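Local structure of VipE (Legionella pneumophila subsp. pneumophila str. Philadelphia 1, 4QN8) at residues P35-V45 against S54-F65. The protein is a Legionella effector whose molecular function is not established, represented here by its helical N-terminal part, a little over half of the full-length protein. Residues are numbered along the deposited sequence; the frame is centred on the assembly and turned at random.
Sequences PNTFTKSEGYV and SNHSKMDAIKDF
Phe38 turns the edge of its ring, at CE2 and CZ, onto one face of Phe65, a T-shaped pair with centroids 5.1 Å apart and planes at 64°. The pair sits where the loop that follows helix 26-32 runs along the capped start of helix 58-69, in an all-helical chain without strands. One face of the Phe38 ring is covered by Ile62, whose CA stands over the rim, while Ile62 CG1 reaches Phe38 CB at 3.6 Å. On one face of the His56 ring, Ser41 CB of the loop makes a CH-pi contact, 3.8 Å from the centroid and 16° off the normal, with Ser41 N above the rim. At the edge of that ring, in its plane, Thr39 O takes a weak, strongly bent bond from NE2; ND1 is used by Ser52 O.

The helix opens with a capping box: Ser57 OG accepts from Asp60 N at 2.9 Å, and Ser57 N returns a bond to Asp60 OD2 from above the carboxylate plane. Just before it, Ser41 and His56 are joined twice. Ser41 N donates to His56 O at 2.8 Å. Ser41 OG, placed between its own N and carbonyl carbon (chi1 55°), accepts a nearly straight bond from His56 N at 3.0 Å.

Val45 CG2 packs on the backbone between His56 and Ser57. Helix 6-20 also touches the aromatic pair, Leu11 at Phe38 and Ile12 at Phe65, and Leu103 of helix 103-114 touches Phe65. Lys58, fully extended past Phe38 O, ends at the loop's beginning, where NZ donates a 2.6 Å hydrogen bond to Pro35 O, tilted out of the carbonyl plane.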
loop_
_atom_site.group_PDB
_atom_site.type_symbol
_atom_site.label_atom_id
_atom_site.label_comp_id
_atom_site.label_asym_id
_atom_site.label_seq_id
_atom_site.Cartn_x
_atom_site.Cartn_y
_atom_site.Cartn_z
ATOM N N PRO A 35 4.094 3.962 9.993
ATOM C CA PRO A 35 5.171 3.439 9.142
ATOM C C PRO A 35 5.807 2.145 9.676
ATOM O O PRO A 35 6.385 1.391 8.905
ATOM C CB PRO A 35 6.198 4.574 9.149
ATOM C CG PRO A 35 5.385 5.811 9.368
ATOM C CD PRO A 35 4.236 5.405 10.259
ATOM N N ASN A 36 5.677 1.890 10.974
ATOM C CA ASN A 36 6.294 0.708 11.569
ATOM C C ASN A 36 5.385 -0.500 11.717
ATOM O O ASN A 36 5.786 -1.510 12.290
ATOM C CB ASN A 36 6.896 1.048 12.923
ATOM C CG ASN A 36 8.070 1.969 12.803
ATOM O OD1 ASN A 36 7.938 3.182 12.953
ATOM N ND2 ASN A 36 9.231 1.401 12.502
ATOM N N THR A 37 4.168 -0.414 11.190
ATOM C CA THR A 37 3.238 -1.543 11.319
ATOM C C THR A 37 3.770 -2.804 10.638
ATOM O O THR A 37 3.631 -3.911 11.172
ATOM C CB THR A 37 1.836 -1.226 10.764
ATOM O OG1 THR A 37 1.287 -0.110 11.474
ATOM C CG2 THR A 37 0.918 -2.427 10.945
ATOM N N PHE A 38 4.375 -2.621 9.464
ATOM C CA PHE A 38 5.000 -3.708 8.709
ATOM C C PHE A 38 6.519 -3.568 8.786
ATOM O O PHE A 38 7.059 -2.449 8.747
ATOM C CB PHE A 38 4.548 -3.673 7.244
ATOM C CG PHE A 38 3.064 -3.809 7.066
ATOM C CD1 PHE A 38 2.240 -2.689 7.062
ATOM C CD2 PHE A 38 2.492 -5.055 6.928
ATOM C CE1 PHE A 38 0.867 -2.816 6.918
ATOM C CE2 PHE A 38 1.108 -5.197 6.788
ATOM C CZ PHE A 38 0.297 -4.069 6.786
ATOM N N THR A 39 7.219 -4.693 8.912
ATOM C CA THR A 39 8.678 -4.653 9.052
ATOM C C THR A 39 9.368 -5.639 8.119
ATOM O O THR A 39 8.797 -6.669 7.760
ATOM C CB THR A 39 9.152 -4.961 10.498
ATOM O OG1 THR A 39 8.836 -6.317 10.831
ATOM C CG2 THR A 39 8.513 -4.021 11.514
ATOM N N LYS A 40 10.608 -5.325 7.743
ATOM C CA LYS A 40 11.443 -6.310 7.076
ATOM C C LYS A 40 11.805 -7.360 8.119
ATOM O O LYS A 40 11.695 -7.106 9.321
ATOM C CB LYS A 40 12.715 -5.663 6.507
ATOM C CG LYS A 40 13.690 -5.165 7.565
ATOM C CD LYS A 40 15.007 -4.697 6.918
ATOM C CE LYS A 40 16.197 -4.852 7.857
ATOM N NZ LYS A 40 16.539 -6.274 8.132
ATOM N N SER A 41 12.224 -8.539 7.670
ATOM C CA SER A 41 12.749 -9.545 8.584
ATOM C C SER A 41 14.050 -9.021 9.187
ATOM O O SER A 41 14.697 -8.142 8.615
ATOM C CB SER A 41 12.995 -10.866 7.848
ATOM O OG SER A 41 13.844 -10.682 6.723
ATOM N N GLU A 42 14.441 -9.539 10.345
ATOM C CA GLU A 42 15.689 -9.106 10.953
ATOM C C GLU A 42 16.876 -9.610 10.126
ATOM O O GLU A 42 16.822 -10.693 9.538
ATOM C CB GLU A 42 15.791 -9.596 12.395
ATOM C CG GLU A 42 16.774 -8.800 13.239
ATOM C CD GLU A 42 16.203 -7.479 13.725
ATOM O OE1 GLU A 42 15.447 -7.493 14.722
ATOM O OE2 GLU A 42 16.505 -6.432 13.110
ATOM N N GLY A 43 17.941 -8.820 10.064
ATOM C CA GLY A 43 19.072 -9.177 9.229
ATOM C C GLY A 43 18.868 -8.737 7.790
ATOM O O GLY A 43 18.269 -7.690 7.529
ATOM N N TYR A 44 19.357 -9.537 6.849
ATOM C CA TYR A 44 19.335 -9.142 5.444
ATOM C C TYR A 44 18.326 -9.922 4.612
ATOM O O TYR A 44 17.929 -11.032 4.971
ATOM C CB TYR A 44 20.741 -9.275 4.850
ATOM C CG TYR A 44 21.692 -8.248 5.414
ATOM C CD1 TYR A 44 21.821 -6.999 4.822
ATOM C CD2 TYR A 44 22.442 -8.516 6.549
ATOM C CE1 TYR A 44 22.682 -6.051 5.334
ATOM C CE2 TYR A 44 23.306 -7.570 7.074
ATOM C CZ TYR A 44 23.420 -6.340 6.458
ATOM O OH TYR A 44 24.276 -5.392 6.970
ATOM N N VAL A 45 17.899 -9.325 3.506
ATOM C CA VAL A 45 17.060 -10.034 2.554
ATOM C C VAL A 45 17.924 -10.691 1.472
ATOM O O VAL A 45 18.657 -10.011 0.748
ATOM C CB VAL A 45 16.028 -9.104 1.901
ATOM C CG1 VAL A 45 15.132 -9.898 0.982
ATOM C CG2 VAL A 45 15.187 -8.410 2.971
ATOM N N SER A 54 11.478 -15.510 7.462
ATOM C CA SER A 54 12.827 -15.158 7.889
ATOM C C SER A 54 13.581 -14.444 6.772
ATOM O O SER A 54 14.779 -14.180 6.902
ATOM C CB SER A 54 13.603 -16.411 8.299
ATOM O OG SER A 54 13.858 -17.223 7.173
ATOM N N ASN A 55 12.889 -14.148 5.678
ATOM C CA ASN A 55 13.523 -13.499 4.524
ATOM C C ASN A 55 12.543 -12.615 3.770
ATOM O O ASN A 55 11.899 -13.065 2.813
ATOM C CB ASN A 55 14.123 -14.545 3.574
ATOM C CG ASN A 55 15.135 -13.943 2.599
ATOM O OD1 ASN A 55 16.037 -13.196 2.997
ATOM N ND2 ASN A 55 14.987 -14.267 1.318
ATOM N N HIS A 56 12.400 -11.364 4.205
ATOM C CA HIS A 56 11.482 -10.458 3.513
ATOM C C HIS A 56 11.800 -8.989 3.776
ATOM O O HIS A 56 12.095 -8.589 4.901
ATOM C CB HIS A 56 10.014 -10.761 3.862
ATOM C CG HIS A 56 9.677 -10.556 5.310
ATOM N ND1 HIS A 56 9.637 -11.606 6.206
ATOM C CD2 HIS A 56 9.368 -9.449 6.009
ATOM C CE1 HIS A 56 9.329 -11.135 7.408
ATOM N NE2 HIS A 56 9.153 -9.836 7.316
ATOM N N SER A 57 11.745 -8.191 2.722
ATOM C CA SER A 57 11.884 -6.755 2.874
ATOM C C SER A 57 10.613 -6.164 3.454
ATOM O O SER A 57 9.578 -6.843 3.562
ATOM C CB SER A 57 12.173 -6.100 1.525
ATOM O OG SER A 57 11.033 -6.163 0.692
ATOM N N LYS A 58 10.678 -4.886 3.813
ATOM C CA LYS A 58 9.474 -4.185 4.252
ATOM C C LYS A 58 8.404 -4.166 3.164
ATOM O O LYS A 58 7.241 -4.491 3.431
ATOM C CB LYS A 58 9.805 -2.770 4.728
ATOM C CG LYS A 58 8.592 -1.976 5.190
ATOM C CD LYS A 58 9.032 -0.655 5.806
ATOM C CE LYS A 58 7.832 0.211 6.166
ATOM N NZ LYS A 58 8.286 1.312 7.076
HETATM N N MSE A 59 8.778 -3.808 1.934
HETATM C CA MSE A 59 7.808 -3.875 0.845
HETATM C C MSE A 59 7.291 -5.289 0.589
HETATM O O MSE A 59 6.103 -5.457 0.305
HETATM C CB MSE A 59 8.312 -3.249 -0.455
HETATM C CG MSE A 59 7.275 -3.392 -1.580
HETATM SE SE MSE A 59 5.544 -2.582 -1.089
HETATM C CE MSE A 59 6.408 -0.877 -0.916
ATOM N N ASP A 60 8.150 -6.303 0.702
ATOM C CA ASP A 60 7.675 -7.682 0.548
ATOM C C ASP A 60 6.511 -7.943 1.505
ATOM O O ASP A 60 5.524 -8.584 1.140
ATOM C CB ASP A 60 8.786 -8.688 0.864
ATOM C CG ASP A 60 9.854 -8.773 -0.223
ATOM O OD1 ASP A 60 9.578 -8.401 -1.388
ATOM O OD2 ASP A 60 10.980 -9.232 0.109
ATOM N N ALA A 61 6.642 -7.461 2.737
ATOM C CA ALA A 61 5.637 -7.736 3.763
ATOM C C ALA A 61 4.332 -6.999 3.486
ATOM O O ALA A 61 3.238 -7.554 3.652
ATOM C CB ALA A 61 6.170 -7.364 5.127
ATOM N N ILE A 62 4.443 -5.735 3.087
ATOM C CA ILE A 62 3.257 -4.951 2.746
ATOM C C ILE A 62 2.546 -5.547 1.524
ATOM O O ILE A 62 1.315 -5.663 1.499
ATOM C CB ILE A 62 3.616 -3.462 2.489
ATOM C CG1 ILE A 62 4.358 -2.872 3.699
ATOM C CG2 ILE A 62 2.360 -2.663 2.150
ATOM C CD1 ILE A 62 4.728 -1.395 3.558
ATOM N N LYS A 63 3.323 -5.933 0.510
ATOM C CA LYS A 63 2.766 -6.556 -0.685
ATOM C C LYS A 63 1.982 -7.799 -0.302
ATOM O O LYS A 63 0.875 -8.031 -0.797
ATOM C CB LYS A 63 3.894 -6.962 -1.648
ATOM C CG LYS A 63 4.471 -5.848 -2.520
ATOM C CD LYS A 63 5.578 -6.463 -3.377
ATOM C CE LYS A 63 6.272 -5.488 -4.285
ATOM N NZ LYS A 63 7.425 -6.197 -4.914
ATOM N N ASP A 64 2.563 -8.601 0.584
ATOM C CA ASP A 64 1.939 -9.866 0.969
ATOM C C ASP A 64 0.588 -9.593 1.628
ATOM O O ASP A 64 -0.400 -10.289 1.360
ATOM C CB ASP A 64 2.878 -10.660 1.885
ATOM C CG ASP A 64 2.409 -12.088 2.119
ATOM O OD1 ASP A 64 2.413 -12.892 1.158
ATOM O OD2 ASP A 64 2.042 -12.409 3.268
ATOM N N PHE A 65 0.545 -8.568 2.476
ATOM C CA PHE A 65 -0.697 -8.187 3.167
ATOM C C PHE A 65 -1.769 -7.744 2.180
ATOM O O PHE A 65 -2.912 -8.201 2.249
ATOM C CB PHE A 65 -0.418 -7.064 4.163
ATOM C CG PHE A 65 -1.632 -6.588 4.914
ATOM C CD1 PHE A 65 -2.032 -7.215 6.081
ATOM C CD2 PHE A 65 -2.344 -5.478 4.467
ATOM C CE1 PHE A 65 -3.144 -6.754 6.798
ATOM C CE2 PHE A 65 -3.457 -5.023 5.160
ATOM C CZ PHE A 65 -3.855 -5.666 6.330
HETATM O O HOH W 1 9.047 -1.028 9.336
HETATM O O HOH W 2 9.458 -8.644 10.397
#